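Local coordinates for short-chain-enoyl-CoA hydratase (Clostridium acetobutylicum, PDB 5Z7R), which catalyses the reversible hydration of short-chain enoyl-CoA thioesters such as crotonyl-CoA, acting also on hexenoyl-CoA but not on longer analogues, at residues 49-54 with 198-203; 121-126 with 193-198; 6-11 with 41-46. All blocks are in the same frame, centred on the assembly; numbering follows the deposited sequence.

Overall arrangement
All three contacts place a helix against one mixed sheet of this crotonase-family subunit. Contacts 1 and 2, their centres about 11 Å apart, both use helix 188-201 and share Lys-198. Contact 2 is nested inside the chain loop that contact 1 closes. Contact 3, between helix 30-45 and strand 6-11, closes before both open; its centre is about 13 Å from that of contact 1 and about 18 Å from that of contact 2. The contacts also touch: Ile-43 packs on Val-49 and Val-52, Ile-53 on Lys-193, and Glu-11 forms a salt bridge with Lys-193. Consecutive Val-52 and Ile-53 thus face helices 30-45 and 188-201 on opposite sides of the sheet, away from the probable active-site glutamates.

Contact 1: residues 49-54 with 198-203; sequences VLAVIL and KIVSNA
In Val-200, chi1 of 162° turns CG1 opposite the backbone N and leaves CG2 opposite the carbonyl carbon, and it is this CG2 branch that meets Leu-50 and Ala-51. Val-200 CG2 sits 4.1 Å from Leu-50 CB and 4.0 Å from Ala-51 CB, so it bridges two consecutive residues. Leu-50 contributes the base of its side chain, of which only CB comes within 4.2 Å of Val-200. Because the contact is made by CB atoms and one methyl branch, the backbones come close, Leu-50 CA and Val-200 CA being 6.0 Å apart. A looser touch comes from Ile-199 CG2, 4.4 Å from Leu-50 O. No hydrogen bond crosses, and the 159 Å² buried in total comes largely from apolar packing. Lys-13 lies against both Leu-50 and Val-200, while Ile-199 also packs on Pro-99 and on Phe-163 of the second subunit. Just beyond the helix, Asn-202 ND2 hydrogen-bonds to Thr-164 O of that subunit. The arrangement is helix-on-sheet packing within the crotonase fold: the C-terminal turn of helix 188-201 rests where the chain enters strand 51-56, close to a subunit interface.

Contact 2: residues 121-126 with 193-198; sequences IRIASS and KEIANK
Apolar packing of Ile-195 against Ile-121 and Ile-123 makes up the whole contact, and no hydrogen bond crosses it. Ile-195 loses 57 Å² to the strand, more than Ile-123 with 30 Å² or Ile-121 with 21 Å². Its two branches serve different partners. Chi1 of -67° places Ile-195 CG2 opposite the backbone N, 4.5 Å from Ile-121 CD1, a light touch. The longer branch runs through CG1 to CD1 and reaches Ile-123 tip to tip. The separation modelled between these two CD1 atoms is shorter than carbons can sit, so the two tips face each other in the model, but how closely they meet is doubtful; chi1 of Ile-123, at -115°, also lies far from a staggered value. Since the nearest CA atoms, those of Ile-121 and Ile-195, are 9.5 Å apart, side chains alone span the gap.

Backbone hydrogen bonding belongs to each element separately. Lys-198 N donates to Glu-194 O at 3.0 Å, as expected one helical turn on, and Ile-121 and Ile-123 pair with strand 100-104.

All three isoleucines are buried. Ile-195 also packs on Ile-101 of strand 100-104 and on Lys-181, while Gln-160 of the second subunit reaches Ile-121 and Ile-123. Helix 188-201 therefore lies over strand 121-125 and its neighbour 100-104 in the six-stranded sheet.

Contact 3: residues 6-11 with 41-46; sequences VILEKE and GEIEND
Leu-8 and Ile-43 form the apolar centre of this contact, and Lys-10 extends it toward solvent. Leu-8 gives up 52 Å² to the helix. Its CG stands anti to the backbone N (chi1 171°), and the isobutyl group divides its work between two residues. Leu-8 CD1 meets the longer branch of Ile-43, at 3.9 Å from Ile-43 CD1 and 4.1 Å from Ile-43 CG1, and the two side chains cross obliquely. Leu-8 CD2 approaches Glu-42, 4.3 Å from the aliphatic carbon Glu-42 CG.

Ile-43 has 30 Å² buried by the strand. Its CB does not point straight at strand 6-11, but the CG1 branch brings CD1 nearer.

Lys-10 buries a similar 29 Å² at the exposed margin, where a crystal neighbour also touches it. Lys-10 CD lies 4.3 Å from Asp-46 OD2. The charged ends stay beyond salt-bridge distance, Lys-10 NZ to Asp-46 OD2 being 4.4 Å and Lys-10 NZ to Glu-42 OE2 5.7 Å, so any electrostatic attraction is probably modest. The other carboxylate oxygen, Asp-46 OD1, accepts a hydrogen bond from Glu-48 N.

Strand 6-11 is an outermost strand of the sheet within this chain, antiparallel to 14-19. Val-17 of that neighbouring strand touches both Leu-8 and Ile-43, so the C-terminal end of helix 30-45 packs across both strands, just before the chain enters strand 51-56.

Contact 1: residues 49-54 with 198-203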
ATOM      1  N   VAL A  49     -10.665   5.830  32.658  1.00 47.17           N
ATOM      2  CA  VAL A  49     -11.330   6.318  31.439  1.00 42.55           C
ATOM      3  C   VAL A  49     -11.297   5.286  30.319  1.00 39.99           C
ATOM      4  O   VAL A  49     -10.227   4.932  29.830  1.00 38.04           O
ATOM      5  CB  VAL A  49     -10.626   7.555  30.881  1.00 39.75           C
ATOM      6  CG1 VAL A  49     -11.303   7.997  29.597  1.00 41.04           C
ATOM      7  CG2 VAL A  49     -10.616   8.662  31.923  1.00 39.28           C
ATOM      8  N   LEU A  50     -12.469   4.794  29.929  1.00 39.25           N
ATOM      9  CA  LEU A  50     -12.578   3.777  28.879  1.00 36.17           C
ATOM     10  C   LEU A  50     -13.346   4.295  27.665  1.00 33.64           C
ATOM     11  O   LEU A  50     -13.546   3.561  26.711  1.00 34.86           O
ATOM     12  CB  LEU A  50     -13.283   2.549  29.413  1.00 35.40           C
ATOM     13  CG  LEU A  50     -12.601   1.829  30.539  1.00 36.15           C
ATOM     14  CD1 LEU A  50     -13.559   0.784  31.075  1.00 39.20           C
ATOM     15  CD2 LEU A  50     -11.313   1.176  30.101  1.00 35.87           C
ATOM     16  N   ALA A  51     -13.813   5.530  27.703  1.00 29.01           N
ATOM     17  CA  ALA A  51     -14.339   6.136  26.507  1.00 29.55           C
ATOM     18  C   ALA A  51     -14.319   7.642  26.644  1.00 28.75           C
ATOM     19  O   ALA A  51     -14.159   8.180  27.743  1.00 34.05           O
ATOM     20  CB  ALA A  51     -15.737   5.621  26.198  1.00 33.17           C
ATOM     21  N   VAL A  52     -14.428   8.325  25.521  1.00 25.50           N
ATOM     22  CA  VAL A  52     -14.325   9.763  25.492  1.00 26.78           C
ATOM     23  C   VAL A  52     -15.442  10.325  24.641  1.00 28.74           C
ATOM     24  O   VAL A  52     -15.795   9.740  23.618  1.00 33.26           O
ATOM     25  CB  VAL A  52     -12.963  10.197  24.889  1.00 25.52           C
ATOM     26  CG1 VAL A  52     -12.908  11.692  24.641  1.00 25.49           C
ATOM     27  CG2 VAL A  52     -11.834   9.742  25.771  1.00 23.67           C
ATOM     28  N   ILE A  53     -15.982  11.457  25.065  1.00 29.35           N
ATOM     29  CA  ILE A  53     -16.930  12.191  24.308  1.00 30.34           C
ATOM     30  C   ILE A  53     -16.348  13.557  24.132  1.00 31.13           C
ATOM     31  O   ILE A  53     -15.931  14.201  25.072  1.00 34.17           O
ATOM     32  CB  ILE A  53     -18.263  12.342  25.052  1.00 34.13           C
ATOM     33  CG1 ILE A  53     -18.831  10.966  25.410  1.00 37.28           C
ATOM     34  CG2 ILE A  53     -19.271  13.158  24.236  1.00 33.08           C
ATOM     35  CD1 ILE A  53     -20.113  11.065  26.209  1.00 39.50           C
ATOM     36  N   LEU A  54     -16.367  14.012  22.906  1.00 32.04           N
ATOM     37  CA  LEU A  54     -15.844  15.281  22.590  1.00 30.76           C
ATOM     38  C   LEU A  54     -16.995  16.076  22.199  1.00 32.38           C
ATOM     39  O   LEU A  54     -17.753  15.665  21.328  1.00 37.91           O
ATOM     40  CB  LEU A  54     -14.919  15.182  21.384  1.00 29.67           C
ATOM     41  CG  LEU A  54     -14.343  16.489  20.866  1.00 29.82           C
ATOM     42  CD1 LEU A  54     -13.543  17.192  21.959  1.00 29.70           C
ATOM     43  CD2 LEU A  54     -13.495  16.210  19.620  1.00 31.37           C
ATOM     44  N   LYS A 198     -22.658   1.780  26.729  1.00 38.40           N
ATOM     45  CA  LYS A 198     -22.582   0.433  26.155  1.00 40.55           C
ATOM     46  C   LYS A 198     -21.127   0.087  25.938  1.00 35.43           C
ATOM     47  O   LYS A 198     -20.680  -0.964  26.375  1.00 34.27           O
ATOM     48  CB  LYS A 198     -23.344   0.283  24.822  1.00 48.04           C
ATOM     49  CG  LYS A 198     -24.722   0.908  24.828  1.00 57.49           C
ATOM     50  CD  LYS A 198     -25.615   0.413  23.706  1.00 66.11           C
ATOM     51  CE  LYS A 198     -26.989   1.113  23.706  1.00 67.09           C
ATOM     52  NZ  LYS A 198     -27.017   2.400  22.932  1.00 66.33           N
ATOM     53  N   ILE A 199     -20.370   0.969  25.285  1.00 33.19           N
ATOM     54  CA  ILE A 199     -18.956   0.644  25.030  1.00 31.72           C
ATOM     55  C   ILE A 199     -18.229   0.243  26.319  1.00 32.76           C
ATOM     56  O   ILE A 199     -17.477  -0.742  26.377  1.00 31.45           O
ATOM     57  CB  ILE A 199     -18.219   1.802  24.359  1.00 30.22           C
ATOM     58  CG1 ILE A 199     -18.819   2.013  22.947  1.00 28.93           C
ATOM     59  CG2 ILE A 199     -16.718   1.522  24.355  1.00 29.31           C
ATOM     60  CD1 ILE A 199     -18.250   3.176  22.150  1.00 26.00           C
ATOM     61  N   VAL A 200     -18.478   1.019  27.361  1.00 37.71           N
ATOM     62  CA  VAL A 200     -17.809   0.836  28.666  1.00 39.65           C
ATOM     63  C   VAL A 200     -18.193  -0.467  29.386  1.00 36.15           C
ATOM     64  O   VAL A 200     -17.389  -1.031  30.115  1.00 35.56           O
ATOM     65  CB  VAL A 200     -18.098   2.074  29.538  1.00 42.84           C
ATOM     66  CG1 VAL A 200     -17.827   1.797  30.998  1.00 45.49           C
ATOM     67  CG2 VAL A 200     -17.291   3.263  29.026  1.00 44.01           C
ATOM     68  N   SER A 201     -19.402  -0.965  29.141  1.00 35.00           N
ATOM     69  CA  SER A 201     -19.850  -2.263  29.683  1.00 34.06           C
ATOM     70  C   SER A 201     -19.194  -3.455  29.039  1.00 32.79           C
ATOM     71  O   SER A 201     -19.208  -4.568  29.602  1.00 29.62           O
ATOM     72  CB  SER A 201     -21.345  -2.394  29.475  1.00 36.01           C
ATOM     73  OG  SER A 201     -21.837  -1.133  29.023  1.00 37.31           O
ATOM     74  N   ASN A 202     -18.658  -3.254  27.839  1.00 31.34           N
ATOM     75  CA  ASN A 202     -18.006  -4.343  27.148  1.00 29.50           C
ATOM     76  C   ASN A 202     -16.581  -4.517  27.592  1.00 30.11           C
ATOM     77  O   ASN A 202     -16.026  -3.654  28.257  1.00 31.26           O
ATOM     78  CB  ASN A 202     -18.076  -4.117  25.665  1.00 31.57           C
ATOM     79  CG  ASN A 202     -19.479  -4.236  25.146  1.00 31.30           C
ATOM     80  OD1 ASN A 202     -20.165  -5.202  25.476  1.00 30.22           O
ATOM     81  ND2 ASN A 202     -19.907  -3.278  24.310  1.00 30.95           N
ATOM     82  N   ALA A 203     -15.986  -5.639  27.217  1.00 29.26           N
ATOM     83  CA  ALA A 203     -14.676  -5.951  27.698  1.00 30.19           C
ATOM     84  C   ALA A 203     -13.685  -4.921  27.149  1.00 34.83           C
ATOM     85  O   ALA A 203     -13.719  -4.615  25.955  1.00 37.42           O
ATOM     86  CB  ALA A 203     -14.297  -7.353  27.314  1.00 29.75           C
TER

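Contact 2: residues 121-126 with 193-198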
ATOM      1  N   ILE A 121     -16.489   7.769  16.269  1.00 26.36           N
ATOM      2  CA  ILE A 121     -17.911   7.823  15.981  1.00 25.70           C
ATOM      3  C   ILE A 121     -18.384   9.273  15.996  1.00 27.92           C
ATOM      4  O   ILE A 121     -18.084  10.025  16.923  1.00 32.47           O
ATOM      5  CB  ILE A 121     -18.666   7.025  17.051  1.00 26.21           C
ATOM      6  CG1 ILE A 121     -18.362   5.540  16.896  1.00 26.34           C
ATOM      7  CG2 ILE A 121     -20.169   7.221  16.951  1.00 26.89           C
ATOM      8  CD1 ILE A 121     -18.498   4.752  18.176  1.00 27.86           C
ATOM      9  N   ARG A 122     -19.108   9.682  14.974  1.00 27.03           N
ATOM     10  CA  ARG A 122     -19.693  11.005  14.952  1.00 27.09           C
ATOM     11  C   ARG A 122     -21.209  10.866  15.067  1.00 31.67           C
ATOM     12  O   ARG A 122     -21.847   9.969  14.471  1.00 30.04           O
ATOM     13  CB  ARG A 122     -19.388  11.731  13.648  1.00 27.58           C
ATOM     14  CG  ARG A 122     -17.978  12.295  13.561  1.00 26.10           C
ATOM     15  CD  ARG A 122     -17.393  12.368  12.137  1.00 27.11           C
ATOM     16  NE  ARG A 122     -17.277  11.066  11.491  1.00 25.68           N
ATOM     17  CZ  ARG A 122     -16.496  10.083  11.898  1.00 27.11           C
ATOM     18  NH1 ARG A 122     -15.721  10.218  12.976  1.00 31.54           N
ATOM     19  NH2 ARG A 122     -16.488   8.942  11.229  1.00 27.88           N
ATOM     20  N   ILE A 123     -21.769  11.807  15.812  1.00 32.09           N
ATOM     21  CA  ILE A 123     -23.176  11.894  16.079  1.00 33.77           C
ATOM     22  C   ILE A 123     -23.441  13.387  16.127  1.00 33.24           C
ATOM     23  O   ILE A 123     -22.571  14.159  16.506  1.00 35.80           O
ATOM     24  CB  ILE A 123     -23.444  11.096  17.373  1.00 35.05           C
ATOM     25  CG1 ILE A 123     -24.328   9.904  17.055  1.00 36.47           C
ATOM     26  CG2 ILE A 123     -23.944  11.916  18.551  1.00 34.99           C
ATOM     27  CD1 ILE A 123     -23.676   8.598  17.449  1.00 37.59           C
ATOM     28  N   ALA A 124     -24.589  13.817  15.658  1.00 33.06           N
ATOM     29  CA  ALA A 124     -24.814  15.241  15.504  1.00 36.17           C
ATOM     30  C   ALA A 124     -26.193  15.607  15.993  1.00 39.13           C
ATOM     31  O   ALA A 124     -27.057  14.724  16.095  1.00 38.22           O
ATOM     32  CB  ALA A 124     -24.668  15.641  14.060  1.00 34.12           C
ATOM     33  N   SER A 125     -26.385  16.905  16.275  1.00 38.80           N
ATOM     34  CA  SER A 125     -27.710  17.460  16.575  1.00 38.02           C
ATOM     35  C   SER A 125     -28.266  18.160  15.343  1.00 38.51           C
ATOM     36  O   SER A 125     -27.520  18.684  14.516  1.00 37.38           O
ATOM     37  CB  SER A 125     -27.722  18.375  17.822  1.00 37.17           C
ATOM     38  OG  SER A 125     -26.865  19.495  17.700  1.00 36.50           O
ATOM     39  N   SER A 126     -29.590  18.150  15.210  1.00 35.74           N
ATOM     40  CA  SER A 126     -30.214  18.488  13.924  1.00 39.04           C
ATOM     41  C   SER A 126     -29.826  19.879  13.439  1.00 35.34           C
ATOM     42  O   SER A 126     -29.980  20.189  12.269  1.00 37.27           O
ATOM     43  CB  SER A 126     -31.752  18.309  13.981  1.00 39.88           C
ATOM     44  OG  SER A 126     -32.359  19.220  14.894  1.00 44.46           O
ATOM     45  N   LYS A 193     -23.795   9.499  25.595  1.00 35.12           N
ATOM     46  CA  LYS A 193     -23.519   8.831  26.861  1.00 34.67           C
ATOM     47  C   LYS A 193     -24.035   7.440  26.848  1.00 36.17           C
ATOM     48  O   LYS A 193     -23.415   6.559  27.435  1.00 33.52           O
ATOM     49  CB  LYS A 193     -24.074   9.590  28.088  1.00 40.23           C
ATOM     50  CG  LYS A 193     -23.328  10.884  28.411  1.00 41.51           C
ATOM     51  CD  LYS A 193     -23.566  11.450  29.808  1.00 43.75           C
ATOM     52  CE  LYS A 193     -23.851  12.958  29.768  1.00 47.31           C
ATOM     53  NZ  LYS A 193     -23.070  13.745  30.762  1.00 48.70           N
ATOM     54  N   GLU A 194     -25.158   7.203  26.174  1.00 38.21           N
ATOM     55  CA  GLU A 194     -25.634   5.827  26.103  1.00 40.35           C
ATOM     56  C   GLU A 194     -24.770   5.009  25.144  1.00 37.16           C
ATOM     57  O   GLU A 194     -24.447   3.851  25.439  1.00 34.81           O
ATOM     58  CB  GLU A 194     -27.151   5.729  25.842  1.00 50.08           C
ATOM     59  CG  GLU A 194     -27.657   6.052  24.446  1.00 56.96           C
ATOM     60  CD  GLU A 194     -29.087   6.628  24.419  1.00 65.02           C
ATOM     61  OE1 GLU A 194     -29.782   6.438  23.385  1.00 63.11           O
ATOM     62  OE2 GLU A 194     -29.508   7.298  25.406  1.00 66.60           O
ATOM     63  N   ILE A 195     -24.307   5.612  24.047  1.00 34.80           N
ATOM     64  CA  ILE A 195     -23.280   4.924  23.233  1.00 35.95           C
ATOM     65  C   ILE A 195     -22.024   4.658  24.083  1.00 32.82           C
ATOM     66  O   ILE A 195     -21.588   3.538  24.201  1.00 34.93           O
ATOM     67  CB  ILE A 195     -22.935   5.689  21.947  1.00 37.53           C
ATOM     68  CG1 ILE A 195     -24.140   5.689  21.021  1.00 38.33           C
ATOM     69  CG2 ILE A 195     -21.722   5.052  21.249  1.00 38.19           C
ATOM     70  CD1 ILE A 195     -24.126   6.793  19.985  1.00 40.07           C
ATOM     71  N   ALA A 196     -21.491   5.682  24.725  1.00 33.81           N
ATOM     72  CA  ALA A 196     -20.302   5.521  25.561  1.00 34.23           C
ATOM     73  C   ALA A 196     -20.489   4.454  26.608  1.00 35.47           C
ATOM     74  O   ALA A 196     -19.584   3.653  26.869  1.00 32.38           O
ATOM     75  CB  ALA A 196     -19.962   6.831  26.221  1.00 34.32           C
ATOM     76  N   ASN A 197     -21.696   4.418  27.180  1.00 38.00           N
ATOM     77  CA  ASN A 197     -21.978   3.517  28.291  1.00 39.00           C
ATOM     78  C   ASN A 197     -22.026   2.063  27.866  1.00 36.07           C
ATOM     79  O   ASN A 197     -21.477   1.215  28.547  1.00 32.19           O
ATOM     80  CB  ASN A 197     -23.243   3.966  29.057  1.00 41.39           C
ATOM     81  CG  ASN A 197     -23.015   5.285  29.797  1.00 47.97           C
ATOM     82  OD1 ASN A 197     -21.979   5.473  30.448  1.00 45.09           O
ATOM     83  ND2 ASN A 197     -23.961   6.215  29.678  1.00 51.95           N
ATOM     84  N   LYS A 198     -22.658   1.780  26.729  1.00 38.40           N
ATOM     85  CA  LYS A 198     -22.582   0.433  26.155  1.00 40.55           C
ATOM     86  C   LYS A 198     -21.127   0.087  25.938  1.00 35.43           C
ATOM     87  O   LYS A 198     -20.680  -0.964  26.375  1.00 34.27           O
ATOM     88  CB  LYS A 198     -23.344   0.283  24.822  1.00 48.04           C
ATOM     89  CG  LYS A 198     -24.722   0.908  24.828  1.00 57.49           C
ATOM     90  CD  LYS A 198     -25.615   0.413  23.706  1.00 66.11           C
ATOM     91  CE  LYS A 198     -26.989   1.113  23.706  1.00 67.09           C
ATOM     92  NZ  LYS A 198     -27.017   2.400  22.932  1.00 66.33           N
TER

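Contact 3: residues 6-11 with 41-46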
ATOM      1  N   VAL A   6     -10.283  24.344  27.198  1.00 41.71           N
ATOM      2  CA  VAL A   6     -10.757  22.966  27.197  1.00 40.88           C
ATOM      3  C   VAL A   6     -11.083  22.440  28.587  1.00 41.00           C
ATOM      4  O   VAL A   6     -10.219  22.398  29.449  1.00 50.26           O
ATOM      5  CB  VAL A   6      -9.655  22.053  26.630  1.00 41.01           C
ATOM      6  CG1 VAL A   6     -10.132  20.594  26.534  1.00 38.13           C
ATOM      7  CG2 VAL A   6      -9.197  22.614  25.287  1.00 41.07           C
ATOM      8  N   ILE A   7     -12.308  21.984  28.783  1.00 39.41           N
ATOM      9  CA  ILE A   7     -12.701  21.392  30.038  1.00 41.21           C
ATOM     10  C   ILE A   7     -12.575  19.878  29.969  1.00 39.82           C
ATOM     11  O   ILE A   7     -12.925  19.287  28.960  1.00 43.23           O
ATOM     12  CB  ILE A   7     -14.163  21.756  30.363  1.00 41.83           C
ATOM     13  CG1 ILE A   7     -14.356  23.273  30.332  1.00 42.39           C
ATOM     14  CG2 ILE A   7     -14.537  21.201  31.728  1.00 44.82           C
ATOM     15  CD1 ILE A   7     -15.800  23.713  30.261  1.00 43.31           C
ATOM     16  N   LEU A   8     -12.121  19.245  31.040  1.00 37.78           N
ATOM     17  CA  LEU A   8     -12.069  17.796  31.086  1.00 39.15           C
ATOM     18  C   LEU A   8     -12.727  17.208  32.331  1.00 42.31           C
ATOM     19  O   LEU A   8     -12.299  17.526  33.442  1.00 43.16           O
ATOM     20  CB  LEU A   8     -10.621  17.329  31.051  1.00 41.10           C
ATOM     21  CG  LEU A   8     -10.428  15.819  31.306  1.00 43.76           C
ATOM     22  CD1 LEU A   8     -10.920  14.976  30.131  1.00 43.89           C
ATOM     23  CD2 LEU A   8      -8.974  15.489  31.592  1.00 44.49           C
ATOM     24  N   GLU A   9     -13.702  16.303  32.139  1.00 43.67           N
ATOM     25  CA  GLU A   9     -14.500  15.710  33.227  1.00 43.83           C
ATOM     26  C   GLU A   9     -14.597  14.198  33.113  1.00 47.70           C
ATOM     27  O   GLU A   9     -14.553  13.667  32.023  1.00 49.76           O
ATOM     28  CB  GLU A   9     -15.914  16.272  33.200  1.00 46.34           C
ATOM     29  CG  GLU A   9     -15.995  17.731  32.799  1.00 48.16           C
ATOM     30  CD  GLU A   9     -17.378  18.301  32.999  1.00 55.28           C
ATOM     31  OE1 GLU A   9     -17.884  18.284  34.149  1.00 62.14           O
ATOM     32  OE2 GLU A   9     -17.964  18.778  32.007  1.00 59.28           O
ATOM     33  N   LYS A  10     -14.747  13.516  34.241  1.00 49.63           N
ATOM     34  CA  LYS A  10     -14.675  12.063  34.309  1.00 54.80           C
ATOM     35  C   LYS A  10     -15.915  11.573  35.064  1.00 60.87           C
ATOM     36  O   LYS A  10     -16.094  11.867  36.241  1.00 68.71           O
ATOM     37  CB  LYS A  10     -13.395  11.601  35.034  1.00 58.14           C
ATOM     38  CG  LYS A  10     -12.085  12.273  34.577  1.00 64.01           C
ATOM     39  CD  LYS A  10     -11.109  12.588  35.735  1.00 69.21           C
ATOM     40  CE  LYS A  10     -10.324  13.911  35.591  1.00 68.26           C
ATOM     41  NZ  LYS A  10      -8.952  13.765  35.017  1.00 68.54           N
ATOM     42  N   GLU A  11     -16.763  10.816  34.380  1.00 64.22           N
ATOM     43  CA  GLU A  11     -18.052  10.362  34.892  1.00 63.89           C
ATOM     44  C   GLU A  11     -18.046   8.832  34.949  1.00 61.66           C
ATOM     45  O   GLU A  11     -18.458   8.158  34.007  1.00 57.15           O
ATOM     46  CB  GLU A  11     -19.177  10.874  33.969  1.00 71.07           C
ATOM     47  CG  GLU A  11     -18.992  12.323  33.478  1.00 71.88           C
ATOM     48  CD  GLU A  11     -20.023  12.758  32.439  1.00 70.75           C
ATOM     49  OE1 GLU A  11     -20.729  11.871  31.900  1.00 69.12           O
ATOM     50  OE2 GLU A  11     -20.121  13.988  32.166  1.00 67.05           O
ATOM     51  N   GLY A  41      -3.223  13.331  26.240  1.00 30.43           N
ATOM     52  CA  GLY A  41      -2.193  12.609  27.003  1.00 32.26           C
ATOM     53  C   GLY A  41      -2.643  12.276  28.413  1.00 34.10           C
ATOM     54  O   GLY A  41      -2.326  11.188  28.971  1.00 34.92           O
ATOM     55  N   GLU A  42      -3.379  13.212  29.001  1.00 33.29           N
ATOM     56  CA  GLU A  42      -4.032  12.967  30.295  1.00 36.41           C
ATOM     57  C   GLU A  42      -5.013  11.794  30.218  1.00 35.22           C
ATOM     58  O   GLU A  42      -4.998  10.927  31.078  1.00 35.04           O
ATOM     59  CB  GLU A  42      -4.754  14.242  30.762  1.00 40.53           C
ATOM     60  CG  GLU A  42      -4.833  14.449  32.266  1.00 44.75           C
ATOM     61  CD  GLU A  42      -3.491  14.682  32.944  1.00 44.56           C
ATOM     62  OE1 GLU A  42      -2.574  15.255  32.315  1.00 41.00           O
ATOM     63  OE2 GLU A  42      -3.383  14.282  34.129  1.00 47.41           O
ATOM     64  N   ILE A  43      -5.847  11.720  29.180  1.00 35.46           N
ATOM     65  CA  ILE A  43      -6.775  10.571  29.081  1.00 34.66           C
ATOM     66  C   ILE A  43      -5.998   9.292  28.803  1.00 35.84           C
ATOM     67  O   ILE A  43      -6.344   8.215  29.311  1.00 31.41           O
ATOM     68  CB  ILE A  43      -7.847  10.800  28.018  1.00 35.65           C
ATOM     69  CG1 ILE A  43      -8.789  11.910  28.483  1.00 34.20           C
ATOM     70  CG2 ILE A  43      -8.615   9.504  27.710  1.00 37.37           C
ATOM     71  CD1 ILE A  43      -9.370  12.746  27.363  1.00 32.12           C
ATOM     72  N   GLU A  44      -4.924   9.418  28.026  1.00 39.23           N
ATOM     73  CA  GLU A  44      -4.067   8.269  27.756  1.00 42.75           C
ATOM     74  C   GLU A  44      -3.641   7.549  29.038  1.00 44.02           C
ATOM     75  O   GLU A  44      -3.728   6.332  29.105  1.00 43.64           O
ATOM     76  CB  GLU A  44      -2.843   8.670  26.927  1.00 44.76           C
ATOM     77  CG  GLU A  44      -3.125   8.835  25.435  1.00 49.46           C
ATOM     78  CD  GLU A  44      -1.888   9.172  24.616  1.00 53.75           C
ATOM     79  OE1 GLU A  44      -0.820   9.447  25.219  1.00 56.79           O
ATOM     80  OE2 GLU A  44      -1.974   9.171  23.363  1.00 51.75           O
ATOM     81  N   ASN A  45      -3.212   8.287  30.064  1.00 49.01           N
ATOM     82  CA  ASN A  45      -2.693   7.643  31.294  1.00 49.37           C
ATOM     83  C   ASN A  45      -3.769   7.215  32.278  1.00 46.12           C
ATOM     84  O   ASN A  45      -3.477   6.442  33.193  1.00 44.69           O
ATOM     85  CB  ASN A  45      -1.668   8.534  32.007  1.00 49.31           C
ATOM     86  CG  ASN A  45      -0.636   9.080  31.052  1.00 53.25           C
ATOM     87  OD1 ASN A  45      -0.261   8.411  30.070  1.00 48.66           O
ATOM     88  ND2 ASN A  45      -0.205  10.316  31.291  1.00 56.08           N
ATOM     89  N   ASP A  46      -5.006   7.679  32.078  1.00 43.40           N
ATOM     90  CA  ASP A  46      -6.101   7.343  32.989  1.00 41.91           C
ATOM     91  C   ASP A  46      -6.874   6.091  32.590  1.00 42.63           C
ATOM     92  O   ASP A  46      -7.789   6.141  31.773  1.00 41.97           O
ATOM     93  CB  ASP A  46      -7.054   8.523  33.126  1.00 45.12           C
ATOM     94  CG  ASP A  46      -7.988   8.389  34.333  1.00 43.56           C
ATOM     95  OD1 ASP A  46      -8.324   7.253  34.743  1.00 43.92           O
ATOM     96  OD2 ASP A  46      -8.384   9.439  34.855  1.00 40.14           O
TER